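Nucleoside phosphorylase, putative (Trypanosoma brucei, PDB 3BJE) acts as a homodimeric uridine phosphorylase, cleaving uridine with phosphate to give uracil and ribose 1-phosphate. Local coordinates at residues Y207-I215 with C299-G310; E41-P52 with T86-G94. All coordinates share one frame; numbering follows the deposited sequence.

Interaction 1: Y207-I215 with C299-G310; sequences YTSMAHPNI and CYLSDMLGYQAG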
loop_
_atom_site.group_PDB
_atom_site.type_symbol
_atom_site.label_atom_id
_atom_site.label_comp_id
_atom_site.label_asym_id
_atom_site.label_seq_id
_atom_site.Cartn_x
_atom_site.Cartn_y
_atom_site.Cartn_z
ATOM N N TYR A 207 -8.525 -11.328 9.356
ATOM C CA TYR A 207 -9.879 -11.463 8.889
ATOM C C TYR A 207 -9.939 -12.414 7.694
ATOM O O TYR A 207 -8.913 -12.930 7.255
ATOM C CB TYR A 207 -10.491 -10.120 8.561
ATOM C CG TYR A 207 -9.877 -9.339 7.430
ATOM C CD1 TYR A 207 -10.444 -9.357 6.158
ATOM C CD2 TYR A 207 -8.755 -8.543 7.635
ATOM C CE1 TYR A 207 -9.893 -8.628 5.117
ATOM C CE2 TYR A 207 -8.193 -7.803 6.598
ATOM C CZ TYR A 207 -8.781 -7.846 5.336
ATOM O OH TYR A 207 -8.291 -7.075 4.296
ATOM N N THR A 208 -11.157 -12.698 7.227
ATOM C CA THR A 208 -11.358 -13.555 6.078
ATOM C C THR A 208 -12.339 -12.924 5.108
ATOM O O THR A 208 -13.084 -12.002 5.459
ATOM C CB THR A 208 -11.899 -14.932 6.506
ATOM O OG1 THR A 208 -13.126 -14.761 7.215
ATOM C CG2 THR A 208 -10.888 -15.696 7.416
ATOM N N SER A 209 -12.352 -13.453 3.898
ATOM C CA SER A 209 -13.395 -13.140 2.913
ATOM C C SER A 209 -13.485 -14.271 1.882
ATOM O O SER A 209 -12.934 -15.366 2.068
ATOM C CB SER A 209 -13.115 -11.788 2.242
ATOM O OG SER A 209 -14.246 -11.302 1.523
ATOM N N MET A 210 -14.209 -14.006 0.803
ATOM C CA MET A 210 -14.374 -14.994 -0.248
ATOM C C MET A 210 -14.687 -14.253 -1.539
ATOM O O MET A 210 -15.432 -13.273 -1.533
ATOM C CB MET A 210 -15.518 -15.948 0.098
ATOM C CG MET A 210 -15.583 -17.188 -0.791
ATOM S SD MET A 210 -17.024 -18.252 -0.491
ATOM C CE MET A 210 -18.354 -17.149 -0.910
ATOM N N ALA A 211 -14.111 -14.725 -2.635
ATOM C CA ALA A 211 -14.513 -14.284 -3.973
ATOM C C ALA A 211 -15.951 -14.714 -4.215
ATOM O O ALA A 211 -16.402 -15.752 -3.708
ATOM C CB ALA A 211 -13.599 -14.898 -5.031
ATOM N N HIS A 212 -16.668 -13.925 -5.005
ATOM C CA HIS A 212 -18.046 -14.266 -5.350
ATOM C C HIS A 212 -18.013 -15.545 -6.160
ATOM O O HIS A 212 -17.194 -15.666 -7.080
ATOM C CB HIS A 212 -18.695 -13.142 -6.156
ATOM C CG HIS A 212 -20.175 -13.288 -6.285
ATOM N ND1 HIS A 212 -20.764 -14.204 -7.130
ATOM C CD2 HIS A 212 -21.189 -12.651 -5.654
ATOM C CE1 HIS A 212 -22.077 -14.118 -7.023
ATOM N NE2 HIS A 212 -22.360 -13.185 -6.130
ATOM N N PRO A 213 -18.887 -16.525 -5.821
ATOM C CA PRO A 213 -18.894 -17.810 -6.519
ATOM C C PRO A 213 -19.033 -17.691 -8.029
ATOM O O PRO A 213 -18.447 -18.486 -8.764
ATOM C CB PRO A 213 -20.108 -18.526 -5.915
ATOM C CG PRO A 213 -20.250 -17.927 -4.550
ATOM C CD PRO A 213 -19.868 -16.494 -4.722
ATOM N N ASN A 214 -19.791 -16.697 -8.484
ATOM C CA ASN A 214 -19.966 -16.467 -9.918
ATOM C C ASN A 214 -18.655 -16.082 -10.596
ATOM O O ASN A 214 -18.390 -16.476 -11.731
ATOM C CB ASN A 214 -21.011 -15.378 -10.159
ATOM C CG ASN A 214 -21.333 -15.195 -11.623
ATOM O OD1 ASN A 214 -21.574 -16.164 -12.343
ATOM N ND2 ASN A 214 -21.358 -13.940 -12.073
ATOM N N ILE A 215 -17.828 -15.318 -9.887
ATOM C CA ILE A 215 -16.534 -14.923 -10.419
ATOM C C ILE A 215 -15.581 -16.121 -10.461
ATOM O O ILE A 215 -14.955 -16.370 -11.489
ATOM C CB ILE A 215 -15.926 -13.789 -9.609
ATOM C CG1 ILE A 215 -16.809 -12.533 -9.722
ATOM C CG2 ILE A 215 -14.499 -13.499 -10.067
ATOM C CD1 ILE A 215 -16.860 -11.922 -11.131
ATOM N N CYS A 299 -11.865 -8.676 -2.035
ATOM C CA CYS A 299 -13.002 -9.534 -1.733
ATOM C C CYS A 299 -13.921 -8.938 -0.653
ATOM O O CYS A 299 -15.149 -8.925 -0.783
ATOM C CB CYS A 299 -12.514 -10.916 -1.319
ATOM S SG CYS A 299 -11.811 -11.850 -2.703
ATOM N N TYR A 300 -13.321 -8.496 0.438
ATOM C CA TYR A 300 -14.098 -7.996 1.573
ATOM C C TYR A 300 -14.875 -6.724 1.260
ATOM O O TYR A 300 -16.076 -6.627 1.537
ATOM C CB TYR A 300 -13.188 -7.759 2.779
ATOM C CG TYR A 300 -13.963 -7.380 4.022
ATOM C CD1 TYR A 300 -14.379 -8.335 4.939
ATOM C CD2 TYR A 300 -14.306 -6.058 4.263
ATOM C CE1 TYR A 300 -15.116 -7.975 6.061
ATOM C CE2 TYR A 300 -15.033 -5.680 5.385
ATOM C CZ TYR A 300 -15.449 -6.651 6.277
ATOM O OH TYR A 300 -16.174 -6.304 7.391
ATOM N N LEU A 301 -14.182 -5.736 0.720
ATOM C CA LEU A 301 -14.811 -4.447 0.457
ATOM C C LEU A 301 -15.820 -4.573 -0.704
ATOM O O LEU A 301 -16.889 -3.968 -0.634
ATOM C CB LEU A 301 -13.745 -3.420 0.135
ATOM C CG LEU A 301 -12.802 -3.072 1.305
ATOM C CD1 LEU A 301 -11.730 -2.086 0.862
ATOM C CD2 LEU A 301 -13.559 -2.443 2.470
ATOM N N SER A 302 -15.514 -5.390 -1.725
ATOM C CA SER A 302 -16.473 -5.599 -2.827
ATOM C C SER A 302 -17.735 -6.275 -2.300
ATOM O O SER A 302 -18.866 -5.846 -2.617
ATOM C CB SER A 302 -15.861 -6.395 -3.985
ATOM O OG SER A 302 -14.792 -5.685 -4.577
ATOM N N ASP A 303 -17.559 -7.328 -1.500
ATOM C CA ASP A 303 -18.705 -8.031 -0.958
ATOM C C ASP A 303 -19.544 -7.093 -0.098
ATOM O O ASP A 303 -20.773 -7.135 -0.148
ATOM C CB ASP A 303 -18.284 -9.272 -0.172
ATOM C CG ASP A 303 -19.430 -9.870 0.599
ATOM O OD1 ASP A 303 -20.211 -10.649 -0.007
ATOM O OD2 ASP A 303 -19.581 -9.531 1.792
ATOM N N MET A 304 -18.878 -6.246 0.682
ATOM C CA MET A 304 -19.576 -5.274 1.520
ATOM C C MET A 304 -20.487 -4.366 0.682
ATOM O O MET A 304 -21.597 -4.039 1.119
ATOM C CB MET A 304 -18.578 -4.457 2.347
ATOM C CG MET A 304 -19.204 -3.325 3.154
ATOM S SD MET A 304 -18.045 -2.752 4.396
ATOM C CE MET A 304 -18.343 -4.006 5.646
ATOM N N LEU A 305 -20.004 -3.972 -0.500
ATOM C CA LEU A 305 -20.784 -3.119 -1.417
ATOM C C LEU A 305 -21.804 -3.884 -2.262
ATOM O O LEU A 305 -22.627 -3.266 -2.935
ATOM C CB LEU A 305 -19.869 -2.356 -2.368
ATOM C CG LEU A 305 -18.939 -1.346 -1.734
ATOM C CD1 LEU A 305 -18.049 -0.754 -2.818
ATOM C CD2 LEU A 305 -19.753 -0.288 -1.013
ATOM N N GLY A 306 -21.758 -5.212 -2.222
ATOM C CA GLY A 306 -22.582 -6.033 -3.089
ATOM C C GLY A 306 -22.083 -6.193 -4.514
ATOM O O GLY A 306 -22.827 -6.667 -5.376
ATOM N N TYR A 307 -20.833 -5.833 -4.768
ATOM C CA TYR A 307 -20.228 -6.009 -6.076
ATOM C C TYR A 307 -19.602 -7.399 -6.139
ATOM O O TYR A 307 -19.069 -7.879 -5.133
ATOM C CB TYR A 307 -19.128 -4.977 -6.315
ATOM C CG TYR A 307 -19.530 -3.507 -6.271
ATOM C CD1 TYR A 307 -20.864 -3.109 -6.212
ATOM C CD2 TYR A 307 -18.566 -2.509 -6.333
ATOM C CE1 TYR A 307 -21.216 -1.761 -6.196
ATOM C CE2 TYR A 307 -18.910 -1.143 -6.301
ATOM C CZ TYR A 307 -20.234 -0.777 -6.228
ATOM O OH TYR A 307 -20.595 0.565 -6.208
ATOM N N GLN A 308 -19.656 -8.041 -7.301
ATOM C CA GLN A 308 -19.079 -9.369 -7.483
ATOM C C GLN A 308 -17.602 -9.216 -7.772
ATOM O O GLN A 308 -17.232 -8.534 -8.732
ATOM C CB GLN A 308 -19.746 -10.088 -8.642
ATOM C CG GLN A 308 -21.258 -10.155 -8.520
ATOM C CD GLN A 308 -21.867 -11.190 -9.456
ATOM O OE1 GLN A 308 -21.205 -11.689 -10.369
ATOM N NE2 GLN A 308 -23.121 -11.539 -9.203
ATOM N N ALA A 309 -16.755 -9.838 -6.953
ATOM C CA ALA A 309 -15.319 -9.700 -7.119
ATOM C C ALA A 309 -14.598 -11.026 -6.932
ATOM O O ALA A 309 -15.100 -11.951 -6.288
ATOM C CB ALA A 309 -14.758 -8.647 -6.165
ATOM N N GLY A 310 -13.396 -11.086 -7.495
ATOM C CA GLY A 310 -12.483 -12.191 -7.260
ATOM C C GLY A 310 -11.092 -11.884 -7.774
ATOM O O GLY A 310 -10.762 -10.750 -8.089
HETATM O O HOH W 1 -15.960 -10.774 -2.734
HETATM O O HOH W 2 -17.872 -13.092 -0.307
HETATM O O HOH W 3 -24.664 -10.880 -6.678
#
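The amide of Gln308 lies flat over one face of the His212 imidazole, the two planes only 18° apart, and Pro213 CD touches the opposite face near its rim. Gln308 CG also sits above the ring, 3.9 Å from its centroid, a CH-pi contact. The chain, extended beyond CG, lays the amide over the ring with NE2 above its CE1 and NE2, while OE1 points on to Asn214, whose ND2 reaches it at 2.8 Å on a lone pair, the amides steeply inclined; Asn214 ND2 also bonds the C-terminal Ala349 O. With CG anti to the backbone N (chi1 -167°), His212, the N-cap residue of helix 213-228, turns ND1 back to accept from Asn214 N at 3.0 Å, a capping bond. Beside it, His212 N donates to Ala309 O.

Here, in a nucleoside phosphorylase fold, strand 207-210 packs against helix 295-305 and the chain then turns into helix 213-228 beside strand 308-318. Small residues suit the close approach: Ser209 OG lies 3.4 Å from Cys299 CB, and Ile215 CG2 rests on Gly310 CA. A water joins Met210 O to Cys299 O. Tyr207 turns its edge to the face of Tyr300, an offset edge-to-face pair, while Tyr207 OH bonds Asp171 and Tyr300 OH bonds Tyr177 O.

Interaction 2: E41-P52 with T86-G94; sequences ELADRIIFVGDP and TPVTVISTG. With R1P (1-O-phosphono-alpha-D-ribofuranose), chain C.
Arg45 O accepts from Thr89 N, the first of the backbone hydrogen bonds that join 45-49 to 86-92 as parallel strands. Ile47 N donates to Thr89 O; Ile91 N then reaches Ile47 O, Val49 N reaches Ile91 O, and Thr93 N closes the ladder on Val49 O at 2.9 Å. Beyond it, Gly94 N makes a weak bond to Gly50 O. The same ladder oxygens also receive CA-H...O contacts, such as Ser92 CA to Val49 O, 3.2 Å.

Side-chain polar bonds act beside the ladder. Thr89 OG1 holds the loop residue Ala43, accepting from its N at 2.9 Å, nearly straight at 167°, and also bonds Thr80 OG1. Threonine suits the place because its hydroxyl takes these polar bonds while its methyl CG2 packs on Leu42 CD1. Ser92 OG, beside Pro52, is held by Arg77 N and Glu75 O. A water bridges Arg45 NH2 and Pro87 O, lying in the guanidinium plane.

Strand 45-49 runs between 86-92 and 142-151, all parallel, in the central sheet of the phosphorylase fold, and its C-terminal end opens into the active site. There Gly50, a glycine, lets its backbone N come up to the phosphate of ribose 1-phosphate, donating to O2P at 2.9 Å. Arg54 and Arg145, with Arg74 of the second subunit, bond the same ligand.

Apolar packing covers both faces. Ile46, Phe48 and Ile91 share one, where Ile91 CD1 meets Ile46 CG2 at 3.9 Å and helix 97-112 packs on Phe48. Thr93 CG2 lies over the Phe48 ring, 4.0 Å from its centroid, placed there by a chi1 of 63° that also sends OG1 to Gly94 O. Branched Ile47, Val49 and Val90 fill the other face, against helices 329-348 and 54-59.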
loop_
_atom_site.group_PDB
_atom_site.type_symbol
_atom_site.label_atom_id
_atom_site.label_comp_id
_atom_site.label_asym_id
_atom_site.label_seq_id
_atom_site.Cartn_x
_atom_site.Cartn_y
_atom_site.Cartn_z
ATOM N N GLU A 41 -16.984 7.184 -17.976
ATOM C CA GLU A 41 -15.804 6.536 -18.546
ATOM C C GLU A 41 -15.482 5.179 -17.950
ATOM O O GLU A 41 -14.566 4.534 -18.412
ATOM C CB GLU A 41 -14.580 7.415 -18.347
ATOM C CG GLU A 41 -14.681 8.709 -19.091
ATOM C CD GLU A 41 -13.507 9.636 -18.833
ATOM O OE1 GLU A 41 -12.971 9.643 -17.704
ATOM O OE2 GLU A 41 -13.134 10.357 -19.780
ATOM N N LEU A 42 -16.220 4.767 -16.921
ATOM C CA LEU A 42 -15.917 3.552 -16.178
ATOM C C LEU A 42 -16.957 2.479 -16.499
ATOM O O LEU A 42 -18.152 2.712 -16.325
ATOM C CB LEU A 42 -15.937 3.863 -14.684
ATOM C CG LEU A 42 -15.668 2.696 -13.728
ATOM C CD1 LEU A 42 -14.278 2.150 -13.978
ATOM C CD2 LEU A 42 -15.843 3.193 -12.288
ATOM N N ALA A 43 -16.500 1.311 -16.953
ATOM C CA ALA A 43 -17.386 0.174 -17.233
ATOM C C ALA A 43 -17.823 -0.521 -15.937
ATOM O O ALA A 43 -17.190 -0.370 -14.896
ATOM C CB ALA A 43 -16.685 -0.832 -18.152
ATOM N N ASP A 44 -18.905 -1.287 -16.015
ATOM C CA ASP A 44 -19.356 -2.127 -14.892
ATOM C C ASP A 44 -18.433 -3.318 -14.651
ATOM O O ASP A 44 -18.423 -3.888 -13.556
ATOM C CB ASP A 44 -20.762 -2.677 -15.148
ATOM C CG ASP A 44 -21.834 -1.610 -15.134
ATOM O OD1 ASP A 44 -21.584 -0.490 -14.666
ATOM O OD2 ASP A 44 -22.954 -1.908 -15.598
ATOM N N ARG A 45 -17.685 -3.686 -15.685
ATOM C CA ARG A 45 -16.778 -4.819 -15.636
ATOM C C ARG A 45 -15.341 -4.305 -15.636
ATOM O O ARG A 45 -14.930 -3.610 -16.561
ATOM C CB ARG A 45 -17.015 -5.751 -16.827
ATOM C CG ARG A 45 -18.294 -6.561 -16.735
ATOM C CD ARG A 45 -18.429 -7.501 -17.924
ATOM N NE ARG A 45 -19.617 -8.356 -17.834
ATOM C CZ ARG A 45 -20.858 -7.954 -18.100
ATOM N NH1 ARG A 45 -21.859 -8.816 -17.988
ATOM N NH2 ARG A 45 -21.112 -6.703 -18.470
ATOM N N ILE A 46 -14.593 -4.671 -14.600
ATOM C CA ILE A 46 -13.271 -4.118 -14.326
ATOM C C ILE A 46 -12.239 -5.188 -14.031
ATOM O O ILE A 46 -12.499 -6.117 -13.282
ATOM C CB ILE A 46 -13.342 -3.169 -13.085
ATOM C CG1 ILE A 46 -14.347 -2.039 -13.344
ATOM C CG2 ILE A 46 -11.960 -2.595 -12.727
ATOM C CD1 ILE A 46 -14.723 -1.179 -12.113
ATOM N N ILE A 47 -11.068 -5.054 -14.652
ATOM C CA ILE A 47 -9.905 -5.833 -14.271
ATOM C C ILE A 47 -8.953 -4.947 -13.486
ATOM O O ILE A 47 -8.625 -3.869 -13.950
ATOM C CB ILE A 47 -9.153 -6.376 -15.479
ATOM C CG1 ILE A 47 -10.050 -7.299 -16.281
ATOM C CG2 ILE A 47 -7.918 -7.148 -15.012
ATOM C CD1 ILE A 47 -9.422 -7.800 -17.558
ATOM N N PHE A 48 -8.540 -5.410 -12.302
ATOM C CA PHE A 48 -7.503 -4.755 -11.503
ATOM C C PHE A 48 -6.169 -5.428 -11.793
ATOM O O PHE A 48 -6.062 -6.663 -11.825
ATOM C CB PHE A 48 -7.758 -4.921 -10.010
ATOM C CG PHE A 48 -8.784 -4.006 -9.410
ATOM C CD1 PHE A 48 -9.233 -2.848 -10.019
ATOM C CD2 PHE A 48 -9.229 -4.296 -8.137
ATOM C CE1 PHE A 48 -10.155 -2.038 -9.371
ATOM C CE2 PHE A 48 -10.137 -3.491 -7.497
ATOM C CZ PHE A 48 -10.600 -2.365 -8.113
ATOM N N VAL A 49 -5.141 -4.623 -11.978
ATOM C CA VAL A 49 -3.771 -5.120 -12.021
ATOM C C VAL A 49 -2.956 -4.299 -11.052
ATOM O O VAL A 49 -3.261 -3.164 -10.811
ATOM C CB VAL A 49 -3.165 -5.004 -13.435
ATOM C CG1 VAL A 49 -3.935 -5.918 -14.396
ATOM C CG2 VAL A 49 -3.159 -3.551 -13.932
ATOM N N GLY A 50 -1.906 -4.853 -10.467
ATOM C CA GLY A 50 -1.110 -4.049 -9.555
ATOM C C GLY A 50 -0.158 -3.130 -10.302
ATOM O O GLY A 50 0.006 -1.949 -9.956
ATOM N N ASP A 51 0.501 -3.689 -11.300
ATOM C CA ASP A 51 1.560 -3.030 -12.033
ATOM C C ASP A 51 0.977 -2.125 -13.119
ATOM O O ASP A 51 0.271 -2.612 -14.008
ATOM C CB ASP A 51 2.427 -4.116 -12.672
ATOM C CG ASP A 51 3.638 -3.564 -13.412
ATOM O OD1 ASP A 51 3.800 -2.331 -13.539
ATOM O OD2 ASP A 51 4.428 -4.389 -13.902
ATOM N N PRO A 52 1.219 -0.801 -13.043
ATOM C CA PRO A 52 0.724 0.072 -14.108
ATOM C C PRO A 52 1.157 -0.348 -15.509
ATOM O O PRO A 52 0.423 -0.114 -16.461
ATOM C CB PRO A 52 1.296 1.459 -13.744
ATOM C CG PRO A 52 2.294 1.227 -12.702
ATOM C CD PRO A 52 1.921 -0.033 -11.995
ATOM N N THR A 86 -18.411 -6.232 -25.258
ATOM C CA THR A 86 -18.812 -5.870 -23.900
ATOM C C THR A 86 -17.846 -4.838 -23.307
ATOM O O THR A 86 -16.632 -5.022 -23.381
ATOM C CB THR A 86 -18.815 -7.112 -23.003
ATOM O OG1 THR A 86 -19.803 -8.034 -23.503
ATOM C CG2 THR A 86 -19.114 -6.752 -21.537
ATOM N N PRO A 87 -18.374 -3.743 -22.732
ATOM C CA PRO A 87 -17.485 -2.770 -22.098
ATOM C C PRO A 87 -16.661 -3.355 -20.973
ATOM O O PRO A 87 -17.181 -4.086 -20.115
ATOM C CB PRO A 87 -18.450 -1.726 -21.543
ATOM C CG PRO A 87 -19.637 -1.823 -22.447
ATOM C CD PRO A 87 -19.775 -3.296 -22.671
ATOM N N VAL A 88 -15.380 -3.015 -20.992
ATOM C CA VAL A 88 -14.459 -3.406 -19.925
ATOM C C VAL A 88 -13.505 -2.248 -19.644
ATOM O O VAL A 88 -13.139 -1.489 -20.551
ATOM C CB VAL A 88 -13.659 -4.678 -20.284
ATOM C CG1 VAL A 88 -12.657 -5.032 -19.157
ATOM C CG2 VAL A 88 -14.597 -5.851 -20.546
ATOM N N THR A 89 -13.141 -2.104 -18.374
ATOM C CA THR A 89 -12.126 -1.129 -17.943
ATOM C C THR A 89 -10.999 -1.893 -17.234
ATOM O O THR A 89 -11.270 -2.758 -16.406
ATOM C CB THR A 89 -12.706 -0.086 -16.951
ATOM O OG1 THR A 89 -13.750 0.646 -17.590
ATOM C CG2 THR A 89 -11.628 0.904 -16.460
ATOM N N VAL A 90 -9.752 -1.592 -17.598
ATOM C CA VAL A 90 -8.589 -2.122 -16.850
ATOM C C VAL A 90 -8.040 -0.952 -16.036
ATOM O O VAL A 90 -7.923 0.159 -16.565
ATOM C CB VAL A 90 -7.500 -2.769 -17.757
ATOM C CG1 VAL A 90 -7.021 -1.829 -18.858
ATOM C CG2 VAL A 90 -6.317 -3.288 -16.903
ATOM N N ILE A 91 -7.775 -1.209 -14.751
ATOM C CA ILE A 91 -7.255 -0.228 -13.809
ATOM C C ILE A 91 -6.038 -0.807 -13.093
ATOM O O ILE A 91 -6.110 -1.937 -12.569
ATOM C CB ILE A 91 -8.293 0.141 -12.716
ATOM C CG1 ILE A 91 -9.523 0.784 -13.353
ATOM C CG2 ILE A 91 -7.674 1.064 -11.668
ATOM C CD1 ILE A 91 -10.673 1.038 -12.380
ATOM N N SER A 92 -4.940 -0.055 -13.070
ATOM C CA SER A 92 -3.847 -0.387 -12.183
ATOM C C SER A 92 -4.064 0.266 -10.825
ATOM O O SER A 92 -4.398 1.441 -10.745
ATOM C CB SER A 92 -2.479 0.022 -12.744
ATOM O OG SER A 92 -2.348 1.422 -12.948
ATOM N N THR A 93 -3.845 -0.524 -9.781
ATOM C CA THR A 93 -4.070 -0.070 -8.429
ATOM C C THR A 93 -2.794 0.277 -7.691
ATOM O O THR A 93 -2.847 0.921 -6.650
ATOM C CB THR A 93 -4.790 -1.163 -7.637
ATOM O OG1 THR A 93 -3.954 -2.318 -7.543
ATOM C CG2 THR A 93 -6.113 -1.566 -8.309
ATOM N N GLY A 94 -1.655 -0.145 -8.223
ATOM C CA GLY A 94 -0.423 -0.139 -7.448
ATOM C C GLY A 94 -0.506 -1.240 -6.405
ATOM O O GLY A 94 -1.433 -2.041 -6.400
HETATM C C5 R1P C . 4.462 -7.204 -5.345
HETATM O O5 R1P C . 5.586 -7.498 -6.187
HETATM C C4 R1P C . 3.215 -6.978 -6.180
HETATM O O4 R1P C . 3.007 -8.048 -7.119
HETATM C C1 R1P C . 1.740 -8.678 -6.896
HETATM C C2 R1P C . 1.432 -8.351 -5.425
HETATM O O2 R1P C . 0.067 -8.540 -4.987
HETATM C C3 R1P C . 1.960 -6.917 -5.326
HETATM O O3 R1P C . 1.059 -5.957 -5.902
HETATM O O1 R1P C . 0.704 -8.270 -7.851
HETATM P P R1P C . 0.851 -7.360 -9.179
HETATM O O1P R1P C . 1.261 -6.026 -8.537
HETATM O O2P R1P C . -0.547 -7.352 -9.771
HETATM O O3P R1P C . 1.924 -7.912 -10.061
HETATM O O HOH W 4 -19.460 -4.009 -18.762
#

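Both contacts are largely buried and reach the same sheet system, strand 142-151 lying between strands 45-49 and 308-318; their centres are about 16 Å apart and their nearest atoms about 6 Å, without touching. Interaction 2 joins neighbouring strands, so regular main-chain bonding dominates and beta-branched residues fill both faces. Interaction 1 sets a strand and a helix start against a helix and another strand, and depends instead on stacked or inclined flat groups, a single direct main-chain bond and bridging waters. Interaction 2 ends at the bound ribose 1-phosphate; in interaction 1 the side chain of Cys299 is about 13 Å from the bound ribose 1-phosphate. The C-terminal Ala349 reaches both, through Asn214 and, weakly, Arg45.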